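Local atomic coordinates of putative acetyl/propionyl-CoA carboxylase, alpha subunit (Methylibium petroleiphilum, PDB entry 2O1Q), a protein that probably acts as a metal-dependent dioxygenase of the cupin superfamily, possibly cleaving acetylacetone, and binds zinc in this crystal form. Residues Ala59-Gly64 with Thr122-Asp127; Gly43-Ile48 with Met115-Pro120. One frame throughout, in Å; residues are numbered along the deposited sequence. Where two conformers were deposited one is given.

Contact 1: residues Ala59-Gly64 with Thr122-Asp127. With ZN (zinc ion), chain C.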
loop_
_atom_site.group_PDB
_atom_site.type_symbol
_atom_site.label_atom_id
_atom_site.label_comp_id
_atom_site.label_asym_id
_atom_site.label_seq_id
_atom_site.Cartn_x
_atom_site.Cartn_y
_atom_site.Cartn_z
ATOM N N ALA A 59 13.271 19.594 9.376
ATOM C CA ALA A 59 11.955 19.203 9.934
ATOM C C ALA A 59 11.012 18.707 8.873
ATOM O O ALA A 59 10.911 19.317 7.809
ATOM C CB ALA A 59 11.312 20.384 10.666
ATOM N N HIS A 60 10.337 17.614 9.151
ATOM C CA HIS A 60 9.489 16.988 8.181
ATOM C C HIS A 60 8.465 16.090 8.823
ATOM O O HIS A 60 8.578 15.709 10.016
ATOM C CB HIS A 60 10.307 16.226 7.130
ATOM C CG HIS A 60 11.041 15.058 7.670
ATOM N ND1 HIS A 60 12.318 15.145 8.167
ATOM C CD2 HIS A 60 10.681 13.757 7.767
ATOM C CE1 HIS A 60 12.702 13.938 8.554
ATOM N NE2 HIS A 60 11.722 13.088 8.341
ATOM N N VAL A 61 7.445 15.774 8.036
ATOM C CA VAL A 61 6.331 14.875 8.404
ATOM C C VAL A 61 6.224 13.752 7.374
ATOM O O VAL A 61 6.328 13.995 6.167
ATOM C CB VAL A 61 5.038 15.631 8.538
ATOM C CG1 VAL A 61 3.925 14.707 9.086
ATOM C CG2 VAL A 61 5.236 16.818 9.482
ATOM N N HIS A 62 6.110 12.542 7.885
ATOM C CA HIS A 62 5.843 11.374 7.048
ATOM C C HIS A 62 4.356 11.273 6.752
ATOM O O HIS A 62 3.544 11.152 7.653
ATOM C CB HIS A 62 6.304 10.093 7.718
ATOM C CG HIS A 62 7.785 10.023 7.874
ATOM N ND1 HIS A 62 8.547 9.168 7.124
ATOM C CD2 HIS A 62 8.660 10.780 8.595
ATOM C CE1 HIS A 62 9.825 9.328 7.447
ATOM N NE2 HIS A 62 9.922 10.358 8.263
ATOM N N VAL A 63 4.006 11.283 5.478
ATOM C CA VAL A 63 2.584 11.182 5.071
ATOM C C VAL A 63 2.151 9.717 5.035
ATOM O O VAL A 63 0.975 9.451 5.028
ATOM C CB VAL A 63 2.228 11.909 3.738
ATOM C CG1 VAL A 63 2.753 13.345 3.736
ATOM C CG2 VAL A 63 2.630 11.108 2.535
ATOM N N GLY A 64 3.106 8.774 4.971
ATOM C CA GLY A 64 2.828 7.367 5.055
ATOM C C GLY A 64 3.871 6.731 5.923
ATOM O O GLY A 64 4.861 7.355 6.355
ATOM N N THR A 122 6.797 15.638 3.921
ATOM C CA THR A 122 6.454 17.057 3.917
ATOM C C THR A 122 7.477 17.789 4.799
ATOM O O THR A 122 7.460 17.661 6.015
ATOM C CB THR A 122 5.041 17.318 4.389
ATOM O OG1 THR A 122 4.148 16.542 3.579
ATOM C CG2 THR A 122 4.711 18.806 4.299
ATOM N N PHE A 123 8.351 18.560 4.162
ATOM C CA PHE A 123 9.250 19.398 4.914
ATOM C C PHE A 123 8.493 20.644 5.323
ATOM O O PHE A 123 7.775 21.225 4.493
ATOM C CB PHE A 123 10.546 19.723 4.142
ATOM C CG PHE A 123 11.478 18.535 4.009
ATOM C CD1 PHE A 123 11.308 17.645 2.939
ATOM C CD2 PHE A 123 12.450 18.286 4.918
ATOM C CE1 PHE A 123 12.101 16.498 2.821
ATOM C CE2 PHE A 123 13.272 17.146 4.812
ATOM C CZ PHE A 123 13.081 16.251 3.741
ATOM N N VAL A 124 8.631 20.998 6.612
ATOM C CA VAL A 124 7.803 22.021 7.248
ATOM C C VAL A 124 8.617 23.127 7.884
ATOM O O VAL A 124 9.784 22.974 8.200
ATOM C CB VAL A 124 6.837 21.408 8.289
ATOM C CG1 VAL A 124 5.840 20.470 7.577
ATOM C CG2 VAL A 124 7.573 20.715 9.440
ATOM N N LYS A 125 7.952 24.271 7.979
ATOM C CA LYS A 125 8.424 25.435 8.726
ATOM C C LYS A 125 8.091 25.203 10.183
ATOM O O LYS A 125 7.300 24.295 10.501
ATOM C CB LYS A 125 7.702 26.692 8.225
ATOM C CG LYS A 125 8.061 27.080 6.818
ATOM C CD LYS A 125 7.298 28.325 6.340
ATOM C CE LYS A 125 6.972 28.255 4.844
ATOM N NZ LYS A 125 6.060 29.346 4.402
ATOM N N PRO A 126 8.706 25.996 11.089
ATOM C CA PRO A 126 8.392 25.861 12.518
ATOM C C PRO A 126 6.901 25.854 12.840
ATOM O O PRO A 126 6.469 25.069 13.683
ATOM C CB PRO A 126 9.107 27.051 13.149
ATOM C CG PRO A 126 10.273 27.299 12.244
ATOM C CD PRO A 126 9.761 26.999 10.850
ATOM N N ASP A 127 6.116 26.672 12.143
ATOM C CA ASP A 127 4.666 26.707 12.360
ATOM C C ASP A 127 3.908 25.547 11.703
ATOM O O ASP A 127 2.683 25.511 11.741
ATOM C CB ASP A 127 4.082 28.053 11.895
ATOM C CG ASP A 127 4.201 28.270 10.396
ATOM O OD1 ASP A 127 4.679 27.361 9.688
ATOM O OD2 ASP A 127 3.813 29.360 9.921
HETATM ZN ZN ZN C . 11.632 11.244 9.056
HETATM O O HOH W 1 11.900 21.764 6.999
#
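H60 and F123 face each other as a non-hydrogen-bonded pair between antiparallel strands 60-62 and 122-124, their side chains running out together from the same side of the sheet. Followed outward, H60 begins with CB lying over one face of the F123 ring, a CH-pi contact 4.0 Å from the ring centroid; the same CB is 3.4 Å from T122 O. A chi1 of 66° sets the imidazole obliquely beside the phenyl, planes at 50°, so that CG and then ND1 pass F123 CE2, ND1 at 4.0 Å. ND1 is hydrogen-bonded to the carbonyl of A58, which fixes the ring's rotation and leaves NE2 to bind zinc at 2.0 Å. H62, one strand repeat on, adds its NE2 at 2.1 Å, and H102 is a further ligand.

Next to this pair, V61 and T122 form a hydrogen-bonded pair: V61 N donates to T122 O at 2.8 Å and T122 N returns a bond to V61 O. V124 N bonds A59 O at 3.1 Å, and a water bridges A59 O and V124 O. On the face of V61 and T122, V63 CG1 packs against T122 OG1 at 3.5 Å. F26 stacks on F123. Two histidines separated by one residue on a strand, reaching one metal with a third histidine, are characteristic of the cupin metal site.

Contact 2: residues Gly43-Ile48 with Met115-Pro120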
loop_
_atom_site.group_PDB
_atom_site.type_symbol
_atom_site.label_atom_id
_atom_site.label_comp_id
_atom_site.label_asym_id
_atom_site.label_seq_id
_atom_site.Cartn_x
_atom_site.Cartn_y
_atom_site.Cartn_z
ATOM N N GLY A 43 4.010 4.999 -5.087
ATOM C CA GLY A 43 4.714 6.149 -4.543
ATOM C C GLY A 43 5.679 5.822 -3.412
ATOM O O GLY A 43 6.045 6.694 -2.598
ATOM N N SER A 44 6.161 4.588 -3.334
ATOM C CA SER A 44 7.121 4.247 -2.327
ATOM C C SER A 44 8.560 4.348 -2.888
ATOM O O SER A 44 8.751 4.461 -4.102
ATOM C CB SER A 44 6.777 2.899 -1.698
ATOM O OG SER A 44 6.945 1.936 -2.734
ATOM N N TRP A 45 9.546 4.456 -1.993
ATOM C CA TRP A 45 10.921 4.642 -2.400
ATOM C C TRP A 45 11.812 4.203 -1.221
ATOM O O TRP A 45 11.343 4.130 -0.068
ATOM C CB TRP A 45 11.179 6.082 -2.856
ATOM C CG TRP A 45 10.735 7.155 -1.877
ATOM C CD1 TRP A 45 9.443 7.537 -1.598
ATOM C CD2 TRP A 45 11.585 8.023 -1.144
ATOM N NE1 TRP A 45 9.458 8.593 -0.715
ATOM C CE2 TRP A 45 10.768 8.906 -0.423
ATOM C CE3 TRP A 45 13.001 8.138 -1.025
ATOM C CZ2 TRP A 45 11.288 9.894 0.411
ATOM C CZ3 TRP A 45 13.524 9.138 -0.204
ATOM C CH2 TRP A 45 12.655 9.991 0.532
ATOM N N THR A 46 13.060 3.836 -1.491
ATOM C CA THR A 46 13.944 3.203 -0.546
ATOM C C THR A 46 15.344 3.697 -0.849
ATOM O O THR A 46 15.736 3.841 -2.045
ATOM C CB THR A 46 13.892 1.697 -0.761
ATOM O OG1 THR A 46 12.557 1.215 -0.623
ATOM C CG2 THR A 46 14.822 0.978 0.136
ATOM N N ALA A 47 16.059 4.019 0.214
ATOM C CA ALA A 47 17.363 4.639 0.122
ATOM C C ALA A 47 18.178 4.245 1.308
ATOM O O ALA A 47 17.615 3.775 2.359
ATOM C CB ALA A 47 17.203 6.190 0.017
ATOM N N ILE A 48 19.510 4.412 1.182
ATOM C CA ILE A 48 20.434 4.245 2.322
ATOM C C ILE A 48 21.220 5.530 2.472
ATOM O O ILE A 48 21.389 6.282 1.497
ATOM C CB ILE A 48 21.338 2.990 2.176
ATOM C CG1 ILE A 48 22.109 2.721 3.438
ATOM C CG2 ILE A 48 22.148 3.119 0.893
ATOM C CD1 ILE A 48 22.693 1.269 3.513
HETATM N N MSE A 115 16.246 2.978 4.760
HETATM C CA MSE A 115 14.873 3.306 4.997
HETATM C C MSE A 115 14.027 3.200 3.778
HETATM O O MSE A 115 14.422 3.587 2.667
HETATM C CB MSE A 115 14.747 4.701 5.619
HETATM C CG MSE A 115 13.391 5.010 6.117
HETATM SE SE MSE A 115 13.463 6.453 7.462
HETATM C CE MSE A 115 11.519 6.324 7.789
ATOM N N SER A 116 12.821 2.702 4.005
ATOM C CA SER A 116 11.798 2.637 3.008
ATOM C C SER A 116 10.707 3.606 3.464
ATOM O O SER A 116 10.466 3.794 4.659
ATOM C CB SER A 116 11.305 1.207 2.862
ATOM O OG SER A 116 10.717 1.000 1.591
ATOM N N PHE A 117 10.107 4.253 2.475
ATOM C CA PHE A 117 9.073 5.274 2.649
ATOM C C PHE A 117 7.883 4.997 1.779
ATOM O O PHE A 117 8.038 4.787 0.581
ATOM C CB PHE A 117 9.595 6.639 2.231
ATOM C CG PHE A 117 10.924 7.039 2.868
ATOM C CD1 PHE A 117 12.125 6.717 2.239
ATOM C CD2 PHE A 117 10.955 7.799 4.023
ATOM C CE1 PHE A 117 13.340 7.068 2.807
ATOM C CE2 PHE A 117 12.199 8.155 4.641
ATOM C CZ PHE A 117 13.374 7.854 3.992
ATOM N N LEU A 118 6.694 5.033 2.358
ATOM C CA LEU A 118 5.480 4.980 1.573
ATOM C C LEU A 118 5.019 6.411 1.499
ATOM O O LEU A 118 4.631 7.049 2.492
ATOM C CB LEU A 118 4.404 4.066 2.171
ATOM C CG LEU A 118 3.041 4.046 1.451
ATOM C CD1 LEU A 118 3.181 3.778 -0.026
ATOM C CD2 LEU A 118 2.145 3.053 2.091
ATOM N N GLY A 119 5.165 6.962 0.328
ATOM C CA GLY A 119 4.748 8.299 0.029
ATOM C C GLY A 119 5.799 9.334 0.417
ATOM O O GLY A 119 6.950 9.022 0.774
ATOM N N PRO A 120 5.460 10.610 0.211
ATOM C CA PRO A 120 6.482 11.656 0.439
ATOM C C PRO A 120 6.705 12.105 1.846
ATOM O O PRO A 120 6.030 11.668 2.772
ATOM C CB PRO A 120 5.937 12.845 -0.361
ATOM C CG PRO A 120 4.425 12.647 -0.425
ATOM C CD PRO A 120 4.242 11.131 -0.451
#
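Strands 44-48 and 115-118 run antiparallel, at 162°, with W45-F117 and A47-M115 as hydrogen-bonded pairs and S44-L118 and T46-S116 as non-hydrogen-bonded pairs. Each hydrogen-bonded pair exchanges two backbone bonds, F117 N to W45 O being 2.8 Å long. Beyond the last pair, G119 N still bonds G43 O at 3.1 Å. G43 and S44 together face S39 on strand 32-39, a G1 beta bulge.

W45 and F117 dominate the face they share with A47 and M115. The W45 six-membered ring and the F117 phenyl stack face to face, centroids 4.1 Å apart and planes at 18°, with F117 CD1 over the indole. F117 CB continues the overlap above the five-membered ring, 3.8 Å from its centroid. A chi1 of 52° swings the W45 indole across strand 115-118, where NE1 donates a hydrogen bond to G119 O, 2.9 Å, meeting it from above the carbonyl plane. That oxygen sits slightly out of the indole plane, and the bond ties the stack to the segment that follows the strand. The other face of the phenyl is covered by CG of M115, a selenomethionine.

On the face of T46 and S116, T46 OG1 and S116 OG lie 2.9 Å apart in one of the two S116 conformers; T46 OG1 is hydrogen-bonded to E67 OE1 of the third subunit. The arrangement is antiparallel pairing inside a cupin beta-barrel sheet: its aromatic stack lies toward the metal-binding interior, whereas the hydroxyl face takes part in subunit assembly.

Overall arrangement
Contact 1 and contact 2 lie about 15 Å apart between centres and belong to different sheets of the cupin fold. Their strands alternate along the chain: 44-51 is followed by 55-62, and 110-118 by 121-124. They meet at the metal site, where CE1 of H62, a zinc ligand in contact 1, packs against M115 CE at 3.5 Å and F117 CE2 at 3.9 Å, both in contact 2. The M115 side chain lies about 5 Å from the zinc of H60 and H62 and about 4 Å from an acetate, probably from the crystallisation liquor, consistent with lining a pocket beside the metal. A second junction, V63 CG2 on P120 CD at 3.4 Å, lies where both contacts touch the second subunit.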